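Local atomic coordinates of alcohol dehydrogenase (Aeropyrum pernix, PDB entry 1H2B), a protein that probably catalyses the NAD-dependent oxidation of alcohols, as zinc-containing alcohol dehydrogenases do, and binds zinc and the dinucleotide cofactor. Residues G40-I45 and P105-G110; L77-V82 and L126-L131; R182-G187 and V255-D260; M278-I283 and S303-L308. All coordinates share one frame; numbering follows the deposited sequence.

Interaction 1: residues G40-I45 and P105-G110. With ZN (zinc ion), chain K.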
# COMPACT_ATOMS: atom_id res chain seq x y z
N GLY B 40 21.81 -2.69 -33.09
CA GLY B 40 20.51 -2.98 -32.52
C GLY B 40 20.29 -2.31 -31.19
O GLY B 40 20.46 -1.08 -31.05
N ARG B 41 19.93 -3.12 -30.19
CA ARG B 41 19.62 -2.59 -28.86
C ARG B 41 20.89 -2.23 -28.11
O ARG B 41 20.84 -1.49 -27.11
CB ARG B 41 18.82 -3.60 -28.03
CG ARG B 41 19.70 -4.76 -27.52
CD ARG B 41 18.94 -5.96 -26.99
NE ARG B 41 17.79 -5.59 -26.17
CZ ARG B 41 17.16 -6.41 -25.33
NH1 ARG B 41 17.58 -7.67 -25.16
NH2 ARG B 41 16.12 -5.98 -24.64
N PHE B 42 22.04 -2.72 -28.60
CA PHE B 42 23.31 -2.33 -28.01
C PHE B 42 23.80 -1.06 -28.64
O PHE B 42 24.68 -1.06 -29.51
CB PHE B 42 24.31 -3.48 -28.14
CG PHE B 42 23.87 -4.70 -27.40
CD1 PHE B 42 23.32 -5.77 -28.10
CD2 PHE B 42 23.98 -4.75 -26.01
CE1 PHE B 42 22.87 -6.91 -27.37
CE2 PHE B 42 23.53 -5.86 -25.30
CZ PHE B 42 22.97 -6.95 -26.00
N ASP B 43 23.22 0.05 -28.19
CA ASP B 43 23.47 1.32 -28.86
C ASP B 43 24.42 2.22 -28.04
O ASP B 43 24.60 3.40 -28.35
CB ASP B 43 22.15 2.02 -29.17
CG ASP B 43 21.29 2.23 -27.93
OD1 ASP B 43 21.79 2.00 -26.80
OD2 ASP B 43 20.11 2.61 -28.02
N VAL B 44 25.09 1.64 -27.04
CA VAL B 44 26.10 2.36 -26.28
C VAL B 44 27.29 1.46 -26.00
O VAL B 44 27.10 0.32 -25.64
CB VAL B 44 25.59 2.86 -24.88
CG1 VAL B 44 26.72 3.45 -24.04
CG2 VAL B 44 24.46 3.87 -25.06
N ILE B 45 28.49 1.97 -26.23
CA ILE B 45 29.69 1.28 -25.72
C ILE B 45 30.36 2.15 -24.66
O ILE B 45 30.57 3.36 -24.83
CB ILE B 45 30.68 0.92 -26.87
CG1 ILE B 45 30.04 -0.11 -27.78
CG2 ILE B 45 32.01 0.37 -26.26
CD1 ILE B 45 30.77 -0.29 -29.12
N PRO B 105 22.21 -3.13 -14.51
CA PRO B 105 22.73 -4.37 -15.10
C PRO B 105 21.84 -5.03 -16.13
O PRO B 105 22.33 -5.93 -16.80
CB PRO B 105 22.97 -5.29 -13.87
CG PRO B 105 22.27 -4.64 -12.72
CD PRO B 105 21.92 -3.25 -13.06
N ALA B 106 20.57 -4.66 -16.25
CA ALA B 106 19.65 -5.25 -17.23
C ALA B 106 19.64 -4.43 -18.51
O ALA B 106 19.68 -3.20 -18.46
CB ALA B 106 18.24 -5.26 -16.67
N VAL B 107 19.65 -5.10 -19.65
CA VAL B 107 19.47 -4.46 -20.93
C VAL B 107 18.07 -4.85 -21.39
O VAL B 107 17.80 -6.03 -21.64
CB VAL B 107 20.57 -4.94 -21.93
CG1 VAL B 107 20.18 -4.51 -23.37
CG2 VAL B 107 21.91 -4.37 -21.54
N THR B 108 17.16 -3.88 -21.48
CA THR B 108 15.74 -4.15 -21.73
C THR B 108 15.19 -3.38 -22.94
O THR B 108 15.75 -2.36 -23.30
CB THR B 108 14.88 -3.78 -20.48
OG1 THR B 108 15.07 -2.39 -20.19
CG2 THR B 108 15.41 -4.48 -19.22
N ASP B 109 14.08 -3.86 -23.51
CA ASP B 109 13.44 -3.24 -24.70
C ASP B 109 12.60 -1.96 -24.45
O ASP B 109 12.50 -1.08 -25.33
CB ASP B 109 12.61 -4.28 -25.51
CG ASP B 109 11.51 -4.97 -24.67
OD1 ASP B 109 10.90 -4.34 -23.78
OD2 ASP B 109 11.16 -6.17 -24.86
N GLY B 110 12.00 -1.86 -23.27
CA GLY B 110 11.10 -0.75 -22.98
C GLY B 110 9.72 -0.88 -23.62
O GLY B 110 8.89 0.03 -23.52
ZN ZN K . 10.64 -5.16 -21.59
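R41 lays its guanidinium group against the backbone of V107-D109, with the flat group turned so that V107 lies over one face and D109 meets its edge. CG1 of V107 sits 3.8 Å from NE of R41, shifted toward the rim of the plane, and the carbonyl O of V107 is over a face as well. That oxygen is 3.4 Å from NH2 of R41, but the angle is too poor for a hydrogen bond. At the edge, NH2 of R41 comes within 3.2 Å of the backbone N of D109, two donors side by side that cannot bond. The charge is met instead by E127, in a salt bridge through NH1, and by the carbonyl of N125. A bend at chi3 (-42°) turns the end of the R41 chain along the loop. F42 adds apolar packing: its CE2 lies 4.1 Å from CG1 of V107, the two side chains crossing at about a right angle. With an alanine at R41, E127 would probably lose its cationic mate and V107 the flat group that packs on it. D109, whose backbone N meets the guanidinium edge, binds zinc through OD1 at 2.4 Å; OD1 also takes the backbone N-H of T111, and OD2 a hydrogen bond from N125. C112 and C115 also bind this ion, consistent with the structural zinc site of the zinc-containing alcohol dehydrogenases.

Interaction 2: residues L77-V82 and L126-L131. With ZN (zinc ion), chain J; OCA (octanoic acid (caprylic acid)), chain H.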
# COMPACT_ATOMS: atom_id res chain seq x y z
N LEU B 77 32.67 -11.98 -17.94
CA LEU B 77 31.82 -11.72 -16.76
C LEU B 77 31.88 -10.23 -16.41
O LEU B 77 32.63 -9.45 -17.02
CB LEU B 77 32.27 -12.57 -15.56
CG LEU B 77 32.11 -14.10 -15.62
CD1 LEU B 77 31.98 -14.70 -14.18
CD2 LEU B 77 31.12 -14.67 -16.59
N GLY B 78 31.09 -9.85 -15.41
CA GLY B 78 31.15 -8.52 -14.77
C GLY B 78 29.84 -7.77 -14.98
O GLY B 78 29.60 -7.28 -16.09
N HIS B 79 29.04 -7.63 -13.93
CA HIS B 79 27.71 -7.01 -14.09
C HIS B 79 27.48 -5.82 -13.15
O HIS B 79 26.33 -5.39 -12.95
CB HIS B 79 26.59 -8.05 -13.88
CG HIS B 79 26.68 -8.75 -12.56
ND1 HIS B 79 27.45 -9.87 -12.37
CD2 HIS B 79 26.04 -8.52 -11.38
CE1 HIS B 79 27.33 -10.27 -11.12
NE2 HIS B 79 26.49 -9.46 -10.49
N GLU B 80 28.56 -5.24 -12.67
CA GLU B 80 28.50 -4.17 -11.68
C GLU B 80 29.44 -3.07 -12.14
O GLU B 80 30.57 -2.91 -11.68
CB GLU B 80 28.84 -4.75 -10.29
CG GLU B 80 28.72 -3.75 -9.15
CD GLU B 80 28.87 -4.45 -7.82
OE1 GLU B 80 30.02 -4.51 -7.35
OE2 GLU B 80 27.87 -4.95 -7.28
N ASN B 81 28.93 -2.25 -13.08
CA ASN B 81 29.85 -1.47 -13.91
C ASN B 81 29.65 0.03 -13.91
O ASN B 81 28.53 0.50 -14.01
CB ASN B 81 29.72 -1.97 -15.35
CG ASN B 81 30.06 -3.45 -15.43
OD1 ASN B 81 31.14 -3.84 -14.98
ND2 ASN B 81 29.19 -4.25 -16.03
N VAL B 82 30.77 0.75 -13.85
CA VAL B 82 30.79 2.20 -14.12
C VAL B 82 31.87 2.49 -15.16
O VAL B 82 32.80 1.68 -15.33
CB VAL B 82 31.11 3.06 -12.87
CG1 VAL B 82 29.89 3.08 -11.90
CG2 VAL B 82 32.41 2.62 -12.18
N LEU B 126 14.83 -9.63 -21.65
CA LEU B 126 15.96 -9.20 -20.82
C LEU B 126 17.27 -9.91 -21.17
O LEU B 126 17.33 -11.13 -21.29
CB LEU B 126 15.62 -9.51 -19.35
CG LEU B 126 16.52 -8.90 -18.28
CD1 LEU B 126 17.31 -7.76 -18.78
CD2 LEU B 126 15.56 -8.37 -17.26
N GLU B 127 18.32 -9.11 -21.31
CA GLU B 127 19.70 -9.60 -21.43
C GLU B 127 20.48 -8.95 -20.28
O GLU B 127 20.05 -7.91 -19.78
CB GLU B 127 20.25 -9.15 -22.78
CG GLU B 127 19.47 -9.79 -23.92
CD GLU B 127 20.18 -9.72 -25.27
OE1 GLU B 127 19.84 -8.83 -26.07
OE2 GLU B 127 21.06 -10.57 -25.52
N PHE B 128 21.55 -9.59 -19.82
CA PHE B 128 22.18 -9.15 -18.58
C PHE B 128 23.67 -9.30 -18.77
O PHE B 128 24.23 -10.41 -18.57
CB PHE B 128 21.62 -10.02 -17.43
CG PHE B 128 21.76 -9.45 -16.03
CD1 PHE B 128 20.63 -9.15 -15.27
CD2 PHE B 128 23.00 -9.34 -15.43
CE1 PHE B 128 20.75 -8.66 -13.97
CE2 PHE B 128 23.14 -8.88 -14.12
CZ PHE B 128 22.00 -8.52 -13.38
N PRO B 129 24.37 -8.22 -19.18
CA PRO B 129 25.83 -8.27 -19.32
C PRO B 129 26.53 -8.87 -18.08
O PRO B 129 26.28 -8.52 -16.92
CB PRO B 129 26.21 -6.82 -19.52
CG PRO B 129 24.99 -6.27 -20.33
CD PRO B 129 23.82 -6.92 -19.60
N GLY B 130 27.39 -9.84 -18.35
CA GLY B 130 28.08 -10.50 -17.26
C GLY B 130 27.39 -11.75 -16.75
O GLY B 130 28.05 -12.56 -16.10
N LEU B 131 26.09 -11.89 -16.97
CA LEU B 131 25.38 -13.05 -16.43
C LEU B 131 25.18 -14.06 -17.53
O LEU B 131 25.47 -15.22 -17.34
CB LEU B 131 23.99 -12.69 -15.91
CG LEU B 131 23.85 -12.63 -14.39
CD1 LEU B 131 23.81 -14.01 -13.79
CD2 LEU B 131 24.99 -11.81 -13.77
ZN ZN J . 25.75 -9.54 -8.56
C1 OCA H . 23.18 -10.57 -9.50
C2 OCA H . 22.20 -11.74 -9.68
C3 OCA H . 21.12 -11.39 -10.72
C4 OCA H . 20.34 -12.59 -11.25
C5 OCA H . 19.44 -12.13 -12.39
C6 OCA H . 18.47 -13.23 -12.81
C7 OCA H . 17.47 -12.80 -13.88
C8 OCA H . 16.57 -13.97 -14.23
O1 OCA H . 24.23 -10.72 -8.83
O2 OCA H . 22.91 -9.45 -9.99
O HOH W 1 29.16 -11.29 -13.85
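With CG of H79 set between its backbone N and carbonyl carbon (chi1 56°) and CG of F128 anti to its own N (chi1 -160°), the imidazole and the phenyl ring are brought together beside the bound octanoic acid. CB of H79 meets the edge of the F128 ring at CE2, 3.6 Å away, and the two ring planes are inclined at 59°. CD2 of L131 lies over a face of the imidazole, 3.7 Å from the ring centroid of H79, in a CH-pi contact. NE2 of H79 binds zinc at 2.1 Å; C54 and D168 are the other protein ligands of what corresponds to the catalytic zinc site of this family. O1 of the octanoic acid binds the same ion at 1.9 Å, and CZ of F128 borders the acid's O2. At the other ring nitrogen, ND1 of H79 donates to a water 2.7 Å away, lying in the imidazole plane. This water also accepts from N of G78 and donates to O of G130, tying both segments together and, with the zinc on NE2, fixing the ring's rotation. G130 lies so close to G78 that a CB on it would clash with O of G78.

Interaction 3: residues R182-G187 and V255-D260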
# COMPACT_ATOMS: atom_id res chain seq x y z
N ARG B 182 8.49 -1.18 4.49
CA ARG B 182 7.01 -1.13 4.44
C ARG B 182 6.34 -1.56 5.75
O ARG B 182 5.15 -1.21 6.02
CB ARG B 182 6.52 -2.04 3.30
CG ARG B 182 6.75 -1.39 1.95
CD ARG B 182 6.89 -2.40 0.82
NE ARG B 182 5.75 -3.32 0.76
CZ ARG B 182 5.77 -4.51 0.16
NH1 ARG B 182 6.91 -4.94 -0.41
NH2 ARG B 182 4.64 -5.27 0.15
N THR B 183 7.03 -2.35 6.56
CA THR B 183 6.48 -2.80 7.83
C THR B 183 7.38 -2.51 9.05
O THR B 183 7.24 -3.13 10.11
CB THR B 183 6.17 -4.29 7.82
OG1 THR B 183 7.35 -5.06 7.50
CG2 THR B 183 5.14 -4.65 6.73
N LEU B 184 8.35 -1.64 8.87
CA LEU B 184 9.24 -1.30 9.98
C LEU B 184 8.68 -0.01 10.58
O LEU B 184 7.91 0.69 9.92
CB LEU B 184 10.72 -1.17 9.50
CG LEU B 184 11.29 -2.58 9.24
CD1 LEU B 184 12.69 -2.42 8.58
CD2 LEU B 184 11.40 -3.48 10.51
N TYR B 185 8.97 0.21 11.84
CA TYR B 185 8.42 1.37 12.57
C TYR B 185 9.36 1.55 13.75
O TYR B 185 10.16 0.65 14.03
CB TYR B 185 7.02 1.03 13.03
CG TYR B 185 6.91 -0.26 13.81
CD1 TYR B 185 7.19 -0.31 15.17
CD2 TYR B 185 6.49 -1.44 13.18
CE1 TYR B 185 7.09 -1.50 15.89
CE2 TYR B 185 6.38 -2.62 13.88
CZ TYR B 185 6.67 -2.64 15.24
OH TYR B 185 6.58 -3.81 15.96
N PRO B 186 9.32 2.68 14.48
CA PRO B 186 10.19 2.84 15.65
C PRO B 186 9.98 1.78 16.73
O PRO B 186 8.84 1.57 17.18
CB PRO B 186 9.83 4.25 16.20
CG PRO B 186 9.21 4.97 14.98
CD PRO B 186 8.46 3.86 14.26
N GLY B 187 11.05 1.09 17.12
CA GLY B 187 10.92 -0.01 18.06
C GLY B 187 10.91 -1.39 17.38
O GLY B 187 11.11 -2.42 18.07
N VAL B 255 12.40 -10.79 15.27
CA VAL B 255 12.48 -9.58 14.46
C VAL B 255 11.28 -9.39 13.56
O VAL B 255 10.66 -10.34 13.08
CB VAL B 255 13.79 -9.52 13.64
CG1 VAL B 255 15.02 -9.61 14.57
CG2 VAL B 255 13.85 -10.65 12.61
N ASN B 256 10.98 -8.13 13.31
CA ASN B 256 9.91 -7.78 12.38
C ASN B 256 10.29 -8.10 10.94
O ASN B 256 9.43 -8.47 10.11
CB ASN B 256 9.61 -6.30 12.53
CG ASN B 256 9.18 -5.95 13.95
OD1 ASN B 256 9.97 -5.87 14.87
ND2 ASN B 256 7.87 -5.81 14.11
N VAL B 257 11.57 -7.90 10.60
CA VAL B 257 12.07 -8.22 9.25
C VAL B 257 13.46 -8.83 9.42
O VAL B 257 14.25 -8.36 10.23
CB VAL B 257 12.23 -6.98 8.38
CG1 VAL B 257 12.87 -7.36 7.04
CG2 VAL B 257 10.86 -6.32 8.08
N ALA B 258 13.69 -9.95 8.71
CA ALA B 258 15.07 -10.46 8.57
C ALA B 258 15.42 -10.39 7.10
O ALA B 258 14.54 -10.56 6.26
CB ALA B 258 15.16 -11.90 9.05
N MET B 259 16.70 -10.14 6.80
CA MET B 259 17.14 -9.96 5.41
C MET B 259 18.33 -10.86 5.22
O MET B 259 19.33 -10.68 5.88
CB MET B 259 17.53 -8.48 5.17
CG MET B 259 16.35 -7.51 5.52
SD MET B 259 16.79 -5.86 5.06
CE MET B 259 16.55 -5.91 3.29
N ASP B 260 18.21 -11.86 4.33
CA ASP B 260 19.33 -12.78 4.13
C ASP B 260 20.15 -12.31 2.94
O ASP B 260 19.69 -12.45 1.79
CB ASP B 260 18.78 -14.18 3.86
CG ASP B 260 19.88 -15.20 3.74
OD1 ASP B 260 21.05 -14.80 3.60
OD2 ASP B 260 19.64 -16.43 3.80
O HOH W 2 7.18 -7.14 9.39
O HOH W 3 6.32 -5.58 11.65
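N256, L184 and V257 bury most of the surface here. L184 reaches across with CD2, which touches CB of N256 at 3.9 Å and CG2 of V257 at 3.8 Å, the leucine and valine crossing at about a right angle. Its CG stands beside the backbone N (chi1 -75°), which carries the branched end toward the strand. The same CG2 of V257 also packs against OG1 of T183. Both segments belong to the Rossmann-type nucleotide-binding domain: 182-187 leads from helix 166-181 into strand 189-193, and 255-260 is the neighbouring strand of the parallel sheet, so the contact joins the loop before one strand to the start of its neighbour. The amide of N256 points its ND2 at the hydroxyl of Y185, 3.0 Å from OH, in a weak, bent bond (133°); ring and amide planes stand 85° apart. With a phenylalanine in place of Y185, ND2 of N256 is likely to lose this acceptor, leaving the amide less firmly oriented. One water accepts from ND2 of N256 at 2.9 Å and donates to O of T183. A second water bridges OG1 of T183 and O of N256, to which it donates at 2.7 Å. Beyond the pair, OD1 of N256 takes the backbone N-H of Y189, OG1 of T183 is hydrogen-bonded to NH1 of R280, and Y185 packs on E317 of a second subunit.

Interaction 4: residues M278-I283 and S303-L308. With NAJ (nicotinamide-adenine-dinucleotide (acidic form)), chain I.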
# COMPACT_ATOMS: atom_id res chain seq x y z
N MET B 278 3.98 -12.06 12.25
CA MET B 278 3.86 -11.22 11.04
C MET B 278 5.22 -10.83 10.46
O MET B 278 5.33 -9.94 9.62
CB MET B 278 2.95 -10.01 11.22
CG MET B 278 1.53 -10.46 11.40
SD MET B 278 0.34 -9.08 11.44
CE MET B 278 0.86 -8.20 12.74
N GLY B 279 6.24 -11.56 10.87
CA GLY B 279 7.59 -11.28 10.44
C GLY B 279 7.78 -11.59 8.95
O GLY B 279 7.05 -12.40 8.37
N ARG B 280 8.78 -10.96 8.36
CA ARG B 280 9.04 -11.07 6.92
C ARG B 280 10.49 -11.33 6.72
O ARG B 280 11.35 -10.57 7.24
CB ARG B 280 8.67 -9.81 6.19
CG ARG B 280 7.18 -9.40 6.34
CD ARG B 280 6.97 -8.00 5.90
NE ARG B 280 7.27 -7.82 4.48
CZ ARG B 280 7.70 -6.71 3.92
NH1 ARG B 280 7.95 -5.64 4.70
NH2 ARG B 280 7.95 -6.65 2.61
N LEU B 281 10.78 -12.42 6.00
CA LEU B 281 12.16 -12.70 5.59
C LEU B 281 12.34 -12.26 4.15
O LEU B 281 11.67 -12.79 3.25
CB LEU B 281 12.47 -14.20 5.77
CG LEU B 281 13.80 -14.68 5.15
CD1 LEU B 281 15.03 -14.00 5.77
CD2 LEU B 281 13.83 -16.21 5.34
N ILE B 282 13.24 -11.31 3.93
CA ILE B 282 13.54 -10.88 2.57
C ILE B 282 14.74 -11.67 2.12
O ILE B 282 15.81 -11.60 2.74
CB ILE B 282 13.83 -9.36 2.50
CG1 ILE B 282 12.78 -8.52 3.24
CG2 ILE B 282 14.03 -8.95 1.03
CD1 ILE B 282 11.39 -8.80 2.86
N ILE B 283 14.53 -12.53 1.12
CA ILE B 283 15.59 -13.40 0.59
C ILE B 283 16.27 -12.73 -0.60
O ILE B 283 15.62 -12.44 -1.62
CB ILE B 283 14.99 -14.77 0.18
CG1 ILE B 283 14.46 -15.45 1.45
CG2 ILE B 283 16.03 -15.66 -0.51
CD1 ILE B 283 13.60 -16.72 1.15
N SER B 303 6.11 -14.36 6.23
CA SER B 303 6.30 -14.42 4.78
C SER B 303 7.77 -14.51 4.43
O SER B 303 8.62 -14.08 5.18
CB SER B 303 5.69 -13.23 4.03
OG SER B 303 6.24 -12.00 4.53
N PHE B 304 8.05 -15.08 3.27
CA PHE B 304 9.38 -15.21 2.72
C PHE B 304 9.33 -14.57 1.34
O PHE B 304 8.56 -14.98 0.48
CB PHE B 304 9.72 -16.69 2.53
CG PHE B 304 9.61 -17.53 3.82
CD1 PHE B 304 9.08 -18.80 3.76
CD2 PHE B 304 10.02 -17.06 5.05
CE1 PHE B 304 8.96 -19.60 4.93
CE2 PHE B 304 9.90 -17.85 6.23
CZ PHE B 304 9.38 -19.08 6.16
N GLU B 305 10.10 -13.51 1.13
CA GLU B 305 9.89 -12.68 -0.07
C GLU B 305 11.20 -12.50 -0.81
O GLU B 305 12.15 -11.90 -0.27
CB GLU B 305 9.40 -11.29 0.37
CG GLU B 305 8.05 -11.36 1.10
CD GLU B 305 7.66 -10.06 1.75
OE1 GLU B 305 7.81 -9.00 1.09
OE2 GLU B 305 7.14 -10.09 2.89
N GLY B 306 11.26 -12.99 -2.05
CA GLY B 306 12.47 -12.76 -2.82
C GLY B 306 12.60 -11.31 -3.25
O GLY B 306 11.61 -10.59 -3.39
N SER B 307 13.85 -10.90 -3.45
CA SER B 307 14.08 -9.57 -4.01
C SER B 307 15.17 -9.72 -5.06
O SER B 307 16.14 -10.41 -4.81
CB SER B 307 14.53 -8.59 -2.91
OG SER B 307 14.31 -7.26 -3.34
N LEU B 308 14.98 -9.09 -6.21
CA LEU B 308 15.81 -9.31 -7.40
C LEU B 308 16.32 -7.94 -7.89
O LEU B 308 15.55 -7.15 -8.42
CB LEU B 308 14.96 -9.96 -8.52
CG LEU B 308 15.70 -10.14 -9.86
CD1 LEU B 308 16.89 -11.08 -9.72
CD2 LEU B 308 14.68 -10.73 -10.89
PA NAJ I . 29.70 -11.55 -0.03
O1A NAJ I . 30.55 -12.78 -0.20
O2A NAJ I . 30.35 -10.16 -0.18
O5B NAJ I . 29.06 -11.46 1.43
C5B NAJ I . 28.55 -12.61 2.11
C4B NAJ I . 28.66 -12.25 3.58
O4B NAJ I . 27.97 -13.28 4.32
C3B NAJ I . 30.10 -12.14 4.09
O3B NAJ I . 30.31 -10.93 4.84
C2B NAJ I . 30.16 -13.40 4.94
O2B NAJ I . 31.14 -13.36 5.98
C1B NAJ I . 28.73 -13.54 5.49
N9A NAJ I . 28.38 -14.88 5.96
C8A NAJ I . 28.79 -16.14 5.51
N7A NAJ I . 28.16 -17.10 6.24
C5A NAJ I . 27.37 -16.47 7.15
C6A NAJ I . 26.52 -16.92 8.14
N6A NAJ I . 26.35 -18.22 8.42
N1A NAJ I . 25.81 -16.00 8.86
C2A NAJ I . 25.96 -14.64 8.67
N3A NAJ I . 26.81 -14.21 7.72
C4A NAJ I . 27.51 -15.11 6.98
O3 NAJ I . 28.48 -11.72 -1.03
PN NAJ I . 27.66 -10.59 -1.84
O1N NAJ I . 28.31 -10.31 -3.12
O2N NAJ I . 27.32 -9.48 -0.93
O5D NAJ I . 26.36 -11.46 -2.23
C5D NAJ I . 25.49 -11.86 -1.18
C4D NAJ I . 24.50 -12.89 -1.71
O4D NAJ I . 23.56 -12.19 -2.55
C3D NAJ I . 25.13 -13.95 -2.62
O3D NAJ I . 24.33 -15.14 -2.53
C2D NAJ I . 24.97 -13.33 -4.02
O2D NAJ I . 25.02 -14.25 -5.08
C1D NAJ I . 23.56 -12.75 -3.84
N1N NAJ I . 23.10 -11.74 -4.80
C2N NAJ I . 21.75 -11.65 -4.97
C3N NAJ I . 21.23 -10.68 -5.81
C7N NAJ I . 19.75 -10.63 -6.04
O7N NAJ I . 19.35 -9.72 -6.93
N7N NAJ I . 18.84 -11.36 -5.38
C4N NAJ I . 22.06 -9.73 -6.49
C5N NAJ I . 23.43 -9.77 -6.12
C6N NAJ I . 23.94 -10.78 -5.32
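Strand 303-306, the outermost within this chain of the Rossmann-type sheet, and its parallel neighbour 279-283 meet here, and the chain after 303-306 runs on to the nicotinamide. Their pairing aligns R280 with S303, L281 with F304, I282 with E305 and I283 with G306. Five backbone hydrogen bonds form the ladder; the shortest joins N of E305 to O of L281 at 2.7 Å. On the face that bears R280, S303 and E305, the guanidinium grips the carboxylate side-on. Bending at chi3 (63°), the R280 chain brings NE and NH2 round to it. NE of R280 donates to OE2 of E305 and NH2 of R280 to OE1 of E305, each bond 2.8 Å long and nearly straight (171°). Both oxygens are met on their syn sides, and the two flat groups are turned 27° from each other. OG of S303 donates to OE2 of E305 at 2.7 Å, using the anti lone pair, so this oxygen has two donors and the carboxylate is held against rotation. NH1 of R280 goes on to the carbonyl of K179, which gives this buried charge another partner. The opposite face is apolar: CB of L281 meets the edge of the F304 ring at CD2, 3.8 Å away, and CD1 of I283 packs on CB of F304. S303-E305 also pair antiparallel with a strand of a third subunit, which continues the sheet across the interface. Past the last rung, O of S307 accepts a hydrogen bond from the carboxamide N7N at 2.9 Å, beyond the C-terminal end of the strand, where Rossmann folds bind the dinucleotide.

How the interactions relate
The four contacts fall into two pairs, one in each half of the chain. Interactions 1 and 2 come first; their segments alternate in sequence, and their centres lie 11 Å apart in the GroES-like part, where strands 44-52 and 81-88 are neighbours. The salt bridge from R41 to E127 joins them, linking the surroundings of the two zinc sites. Interactions 3 and 4 follow, 10 Å between centres, on the parallel sheet of the nucleotide-binding part; strands 255-260 and 279-283 are adjacent there and hydrogen-bonded through A258. Between the pairs, interactions 2 and 4 come within about 6 Å at their nearest atoms without touching, and residues of both parts line the site of acid and nicotinamide.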